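Local coordinates for integron cassette protein (Vibrio cholerae, PDB 3FY6), which is of unknown function but is encoded by a mobile integron gene cassette, a small alpha+beta protein that forms a two-chain assembly, at residues E30-K33 with D34-E37; E59-L62 with Q63-M66; A92-N95 with D96-T99. One frame throughout, in Å; residues are numbered along the deposited sequence.

Interaction 1 of 3, residues E30-K33 with D34-E37; sequences ELHK and DYME
Glu30 and Glu37 form a rung of the antiparallel beta hairpin made by strands 23-31 and 35-40, the second and third of a five-stranded meander. They are a hydrogen-bonded pair: Glu30 N gives its hydrogen to Glu37 O at 2.7 Å, and Glu37 N returns one to Glu30 O. Leu31 and Met36, a selenomethionine, follow as the non-hydrogen-bonded pair. Their side chains lie side by side, Leu31 CD2 against Met36 CG at 3.7 Å, on the face covered by helix 77-89 through Trp85. A further bond, His32 N to Tyr35 O (3.0 Å), spans the turn beyond the last bridge. The other face carries Glu30, Glu37 and the rings of His32 and Tyr35. These rings form an offset stack with centroids 4.2 Å apart and planes inclined by 26°, the imidazole shifted toward the phenol end, so that His32 CD2 comes within 3.2 Å of Tyr35 CZ. His32 CB sits over the tyrosine face in a CH-pi contact. Tyr35 CG is turned between its own backbone N and carbonyl carbon (chi1 68°), which folds the ring back against the face of the histidine. At the imidazole edge, His32 NE2 donates to Glu30 OE1 at 2.8 Å, almost straight (172°) and close to the ring plane, meeting the anti side of the carboxylate. Lys46, from strand 43-50, adds a cation-pi contact to Tyr35. The imidazole is thus fixed in rotation by stack and bond together, and the neighbouring carboxylate would probably favour its protonated form.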
loop_
_atom_site.group_PDB
_atom_site.type_symbol
_atom_site.label_atom_id
_atom_site.label_comp_id
_atom_site.label_asym_id
_atom_site.label_seq_id
_atom_site.Cartn_x
_atom_site.Cartn_y
_atom_site.Cartn_z
ATOM N N GLU A 30 -5.995 -1.065 20.566
ATOM C CA GLU A 30 -6.076 -1.727 21.860
ATOM C C GLU A 30 -5.355 -3.068 21.800
ATOM O O GLU A 30 -5.754 -3.958 21.048
ATOM C CB GLU A 30 -7.533 -1.953 22.268
ATOM C CG GLU A 30 -8.162 -0.828 23.052
ATOM C CD GLU A 30 -9.363 -1.295 23.862
ATOM O OE1 GLU A 30 -9.465 -2.515 24.130
ATOM O OE2 GLU A 30 -10.200 -0.444 24.239
ATOM N N LEU A 31 -4.298 -3.209 22.592
ATOM C CA LEU A 31 -3.538 -4.454 22.635
ATOM C C LEU A 31 -3.924 -5.257 23.863
ATOM O O LEU A 31 -3.835 -4.765 24.979
ATOM C CB LEU A 31 -2.036 -4.165 22.682
ATOM C CG LEU A 31 -1.508 -3.245 21.590
ATOM C CD1 LEU A 31 -0.038 -2.959 21.799
ATOM C CD2 LEU A 31 -1.741 -3.886 20.243
ATOM N N HIS A 32 -4.354 -6.493 23.645
ATOM C CA HIS A 32 -4.614 -7.430 24.724
ATOM C C HIS A 32 -3.828 -8.686 24.410
ATOM O O HIS A 32 -3.357 -8.871 23.286
ATOM C CB HIS A 32 -6.102 -7.795 24.799
ATOM C CG HIS A 32 -7.003 -6.637 25.085
ATOM N ND1 HIS A 32 -7.502 -6.377 26.345
ATOM C CD2 HIS A 32 -7.505 -5.676 24.275
ATOM C CE1 HIS A 32 -8.271 -5.304 26.298
ATOM N NE2 HIS A 32 -8.289 -4.859 25.054
ATOM N N LYS A 33 -3.698 -9.556 25.402
ATOM C CA LYS A 33 -2.997 -10.818 25.232
ATOM C C LYS A 33 -3.633 -11.678 24.134
ATOM O O LYS A 33 -2.933 -12.238 23.296
ATOM C CB LYS A 33 -2.960 -11.570 26.567
ATOM C CG LYS A 33 -2.779 -13.080 26.465
ATOM C CD LYS A 33 -1.345 -13.471 26.141
ATOM C CE LYS A 33 -0.982 -14.790 26.818
ATOM N NZ LYS A 33 -2.116 -15.762 26.793
ATOM N N ASP A 34 -4.960 -11.747 24.127
ATOM C CA ASP A 34 -5.681 -12.645 23.235
ATOM C C ASP A 34 -6.115 -12.029 21.906
ATOM O O ASP A 34 -6.466 -12.747 20.987
ATOM C CB ASP A 34 -6.909 -13.211 23.948
ATOM C CG ASP A 34 -6.544 -14.089 25.125
ATOM O OD1 ASP A 34 -5.454 -14.707 25.084
ATOM O OD2 ASP A 34 -7.345 -14.158 26.085
ATOM N N TYR A 35 -6.094 -10.707 21.800
ATOM C CA TYR A 35 -6.559 -10.069 20.578
ATOM C C TYR A 35 -6.096 -8.625 20.510
ATOM O O TYR A 35 -5.704 -8.040 21.518
ATOM C CB TYR A 35 -8.087 -10.110 20.513
ATOM C CG TYR A 35 -8.753 -9.237 21.562
ATOM C CD1 TYR A 35 -9.188 -9.772 22.770
ATOM C CD2 TYR A 35 -8.933 -7.874 21.350
ATOM C CE1 TYR A 35 -9.799 -8.976 23.735
ATOM C CE2 TYR A 35 -9.544 -7.068 22.308
ATOM C CZ TYR A 35 -9.974 -7.627 23.495
ATOM O OH TYR A 35 -10.576 -6.834 24.445
HETATM N N MSE A 36 -6.150 -8.049 19.316
HETATM C CA MSE A 36 -5.894 -6.622 19.153
HETATM C C MSE A 36 -7.077 -5.997 18.427
HETATM O O MSE A 36 -7.658 -6.619 17.541
HETATM C CB MSE A 36 -4.609 -6.381 18.353
HETATM C CG MSE A 36 -4.413 -4.931 17.908
HETATM SE SE MSE A 36 -2.906 -4.727 16.655
HETATM C CE MSE A 36 -3.042 -6.417 15.782
ATOM N N GLU A 37 -7.435 -4.776 18.811
ATOM C CA GLU A 37 -8.459 -4.030 18.094
ATOM C C GLU A 37 -7.931 -2.687 17.631
ATOM O O GLU A 37 -7.062 -2.096 18.269
ATOM C CB GLU A 37 -9.711 -3.843 18.948
ATOM C CG GLU A 37 -10.401 -5.148 19.307
ATOM C CD GLU A 37 -11.746 -4.939 19.975
ATOM O OE1 GLU A 37 -12.015 -3.817 20.460
ATOM O OE2 GLU A 37 -12.535 -5.907 20.012
#

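Interaction 2 of 3, residues E59-L62 with Q63-M66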
loop_
_atom_site.group_PDB
_atom_site.type_symbol
_atom_site.label_atom_id
_atom_site.label_comp_id
_atom_site.label_asym_id
_atom_site.label_seq_id
_atom_site.Cartn_x
_atom_site.Cartn_y
_atom_site.Cartn_z
ATOM N N GLU A 59 -12.256 -9.282 7.896
ATOM C CA GLU A 59 -12.115 -9.216 6.445
ATOM C C GLU A 59 -12.056 -7.768 5.953
ATOM O O GLU A 59 -11.472 -7.487 4.912
ATOM C CB GLU A 59 -13.252 -9.972 5.750
ATOM C CG GLU A 59 -13.128 -11.480 5.851
ATOM C CD GLU A 59 -14.389 -12.199 5.403
ATOM O OE1 GLU A 59 -15.414 -11.522 5.162
ATOM O OE2 GLU A 59 -14.352 -13.443 5.299
ATOM N N GLU A 60 -12.680 -6.859 6.695
ATOM C CA GLU A 60 -12.478 -5.433 6.476
ATOM C C GLU A 60 -11.076 -5.105 6.990
ATOM O O GLU A 60 -10.821 -5.204 8.190
ATOM C CB GLU A 60 -13.505 -4.633 7.265
ATOM C CG GLU A 60 -13.671 -3.196 6.809
ATOM C CD GLU A 60 -14.569 -3.085 5.602
ATOM O OE1 GLU A 60 -14.323 -3.800 4.607
ATOM O OE2 GLU A 60 -15.526 -2.288 5.646
ATOM N N THR A 61 -10.164 -4.742 6.092
ATOM C CA THR A 61 -8.769 -4.537 6.481
ATOM C C THR A 61 -8.520 -3.120 6.987
ATOM O O THR A 61 -9.343 -2.221 6.793
ATOM C CB THR A 61 -7.806 -4.795 5.303
ATOM O OG1 THR A 61 -8.051 -3.829 4.274
ATOM C CG2 THR A 61 -7.982 -6.206 4.741
ATOM N N LEU A 62 -7.370 -2.930 7.623
ATOM C CA LEU A 62 -6.917 -1.610 8.037
ATOM C C LEU A 62 -6.874 -0.681 6.838
ATOM O O LEU A 62 -7.231 0.492 6.917
ATOM C CB LEU A 62 -5.515 -1.723 8.633
ATOM C CG LEU A 62 -4.995 -0.455 9.291
ATOM C CD1 LEU A 62 -5.927 -0.069 10.423
ATOM C CD2 LEU A 62 -3.588 -0.672 9.802
ATOM N N GLN A 63 -6.429 -1.226 5.714
ATOM C CA GLN A 63 -6.355 -0.472 4.480
ATOM C C GLN A 63 -7.745 0.028 4.071
ATOM O O GLN A 63 -7.906 1.189 3.689
ATOM C CB GLN A 63 -5.713 -1.337 3.385
ATOM C CG GLN A 63 -4.225 -1.665 3.641
ATOM C CD GLN A 63 -3.987 -2.791 4.669
ATOM O OE1 GLN A 63 -4.781 -3.731 4.788
ATOM N NE2 GLN A 63 -2.869 -2.704 5.394
ATOM N N ASP A 64 -8.747 -0.844 4.168
ATOM C CA ASP A 64 -10.123 -0.479 3.834
ATOM C C ASP A 64 -10.617 0.716 4.644
ATOM O O ASP A 64 -11.166 1.662 4.085
ATOM C CB ASP A 64 -11.075 -1.662 4.053
ATOM C CG ASP A 64 -10.895 -2.766 3.021
ATOM O OD1 ASP A 64 -10.314 -2.497 1.945
ATOM O OD2 ASP A 64 -11.337 -3.906 3.287
ATOM N N ILE A 65 -10.441 0.674 5.962
ATOM C CA ILE A 65 -10.961 1.764 6.796
ATOM C C ILE A 65 -10.190 3.059 6.558
ATOM O O ILE A 65 -10.769 4.141 6.558
ATOM C CB ILE A 65 -11.068 1.401 8.313
ATOM C CG1 ILE A 65 -9.699 1.227 8.956
ATOM C CG2 ILE A 65 -11.896 0.127 8.504
ATOM C CD1 ILE A 65 -9.766 0.614 10.359
HETATM N N MSE A 66 -8.887 2.945 6.325
HETATM C CA MSE A 66 -8.097 4.112 5.961
HETATM C C MSE A 66 -8.478 4.696 4.587
HETATM O O MSE A 66 -8.403 5.915 4.391
HETATM C CB MSE A 66 -6.605 3.796 6.033
HETATM C CG MSE A 66 -6.113 3.544 7.453
HETATM SE SE MSE A 66 -4.167 3.503 7.488
HETATM C CE MSE A 66 -3.869 3.168 9.395
#
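Glu60 brings its carboxylate close to that of Asp64: the chain bends at chi2 (81°), placing Glu60 OE1 3.3 Å from Asp64 OD2. The two carboxylate planes stand 79° apart, and such neighbouring like charges would probably disfavour full ionisation of both. Thr61 is the N-cap of helix 62-67. Its OG1, set between backbone N and carbonyl carbon (chi1 64°), faces the first turn and accepts from Asp64 N at 3.1 Å. Asp64 answers with OD2, which takes the hydrogen of Thr61 N at 3.2 Å in a nearly straight bond, the donor lying well above the carboxylate plane. These reciprocal bonds make a capping box, in which two side chains serve backbone N-H groups at the start of the helix. Thr61 O then accepts from Ile65 N, beginning the helical bonding. On the flank, Gln63 folds back to bring OE1 within 3.2 Å of Thr61 CB. Leu62 O accepts from Met66 N at 3.0 Å, while the Leu62 side chain turns inward. There Leu62 CD1 meets Ile65 CD1 at 3.9 Å, and Leu62 CG meets CE of Met66, a selenomethionine; Ile45 of strand 43-50 packs against both Leu62 and Ile65.

Interaction 3 of 3, residues A92-N95 with D96-T99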
loop_
_atom_site.group_PDB
_atom_site.type_symbol
_atom_site.label_atom_id
_atom_site.label_comp_id
_atom_site.label_asym_id
_atom_site.label_seq_id
_atom_site.Cartn_x
_atom_site.Cartn_y
_atom_site.Cartn_z
ATOM N N ALA A 92 8.390 -9.116 24.196
ATOM C CA ALA A 92 9.584 -8.660 23.488
ATOM C C ALA A 92 9.606 -7.126 23.414
ATOM O O ALA A 92 10.653 -6.520 23.197
ATOM C CB ALA A 92 9.650 -9.273 22.100
ATOM N N LEU A 93 8.446 -6.507 23.609
ATOM C CA LEU A 93 8.345 -5.046 23.658
ATOM C C LEU A 93 7.539 -4.650 24.877
ATOM O O LEU A 93 6.508 -5.246 25.160
ATOM C CB LEU A 93 7.612 -4.489 22.426
ATOM C CG LEU A 93 8.177 -4.658 21.016
ATOM C CD1 LEU A 93 7.143 -4.204 19.992
ATOM C CD2 LEU A 93 9.484 -3.891 20.844
ATOM N N ASP A 94 7.977 -3.627 25.590
ATOM C CA ASP A 94 7.151 -3.125 26.683
ATOM C C ASP A 94 6.147 -2.121 26.128
ATOM O O ASP A 94 6.091 -1.894 24.919
ATOM C CB ASP A 94 8.000 -2.521 27.807
ATOM C CG ASP A 94 8.873 -1.367 27.335
ATOM O OD1 ASP A 94 8.409 -0.544 26.513
ATOM O OD2 ASP A 94 10.029 -1.280 27.800
ATOM N N ASN A 95 5.349 -1.531 27.007
ATOM C CA ASN A 95 4.315 -0.594 26.587
ATOM C C ASN A 95 4.849 0.618 25.843
ATOM O O ASN A 95 4.242 1.078 24.886
ATOM C CB ASN A 95 3.491 -0.136 27.786
ATOM C CG ASN A 95 2.659 -1.249 28.366
ATOM O OD1 ASN A 95 2.625 -2.360 27.827
ATOM N ND2 ASN A 95 1.977 -0.965 29.472
ATOM N N ASP A 96 5.982 1.147 26.280
ATOM C CA ASP A 96 6.494 2.346 25.634
ATOM C C ASP A 96 7.084 2.001 24.276
ATOM O O ASP A 96 6.941 2.761 23.315
ATOM C CB ASP A 96 7.516 3.070 26.514
ATOM C CG ASP A 96 7.733 4.509 26.080
ATOM O OD1 ASP A 96 7.060 5.408 26.629
ATOM O OD2 ASP A 96 8.556 4.741 25.173
ATOM N N GLU A 97 7.728 0.838 24.202
ATOM C CA GLU A 97 8.307 0.354 22.959
ATOM C C GLU A 97 7.234 0.059 21.909
ATOM O O GLU A 97 7.385 0.427 20.753
ATOM C CB GLU A 97 9.150 -0.897 23.195
ATOM C CG GLU A 97 10.514 -0.658 23.847
ATOM C CD GLU A 97 11.192 -1.977 24.224
ATOM O OE1 GLU A 97 10.664 -2.672 25.122
ATOM O OE2 GLU A 97 12.233 -2.330 23.612
ATOM N N VAL A 98 6.153 -0.605 22.295
ATOM C CA VAL A 98 5.138 -0.920 21.304
ATOM C C VAL A 98 4.502 0.379 20.804
ATOM O O VAL A 98 4.149 0.496 19.642
ATOM C CB VAL A 98 4.095 -1.942 21.799
ATOM C CG1 VAL A 98 3.176 -1.339 22.854
ATOM C CG2 VAL A 98 3.271 -2.474 20.607
ATOM N N THR A 99 4.403 1.365 21.690
ATOM C CA THR A 99 3.887 2.672 21.324
ATOM C C THR A 99 4.728 3.349 20.256
ATOM O O THR A 99 4.193 3.781 19.234
ATOM C CB THR A 99 3.777 3.600 22.542
ATOM O OG1 THR A 99 2.857 3.026 23.473
ATOM C CG2 THR A 99 3.268 4.973 22.119
#
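Glu97 reaches back from the first turn of helix 95-114 over the residues that lead into it. Its CB rests 3.8 Å from Leu93 CD2 and also borders Asp94 OD1. Glu97 CG, beside the backbone N and anti to the carbonyl carbon (chi1 -75°), passes 3.4 Å from the same Asp94 OD1. From there the extended chain carries CD past Asp94 to the tip, where Glu97 OE1 accepts from Asp94 N at 2.9 Å in a nearly straight bond (170°), on the anti side of the carboxylate though clearly out of its plane. Glu97 OE1 also comes within 3.1 Å of Asp94 OD2; the two side chains cross at about a right angle, and the closeness of their charges is probably eased by the N-H groups each faces. In return Asp94 OD1 takes the hydrogen of Glu97 N at 2.8 Å. One residue on, Asn95 O is gripped twice, by Thr99 OG1 (2.8 Å) and Thr99 N, from opposite faces of its carbonyl plane, while Asn95 OD1 accepts from Trp88 NE1 of helix 77-89. Leu93 also packs on Phe121 of the second subunit. Asp94 as N-cap and Glu97 three residues later form the capping box characteristic of a helix N-terminus.

Overall arrangement
The three contacts follow one another along the chain: the hairpin of interaction 1, the short helix 62-67 opened by interaction 2, then the long helix 95-114 opened by interaction 3. Interactions 1 and 3 touch, Leu31 CD1 lying 3.6 Å from Val98 CG2, with centres about 14 Å apart; Trp88 of helix 77-89 packs on both residues. Interaction 2 is more remote, its centre about 17 Å from that of interaction 1 and 24 Å from that of interaction 3, across the middle of the chain. Strands 23-31 and 43-50 receive its helix, while Thr10 and Val12 of strand 10-18 meet Asn95 and Thr99; both capped helix starts thus pack on the hairpin's sheet, and interaction 3 also borders the second subunit.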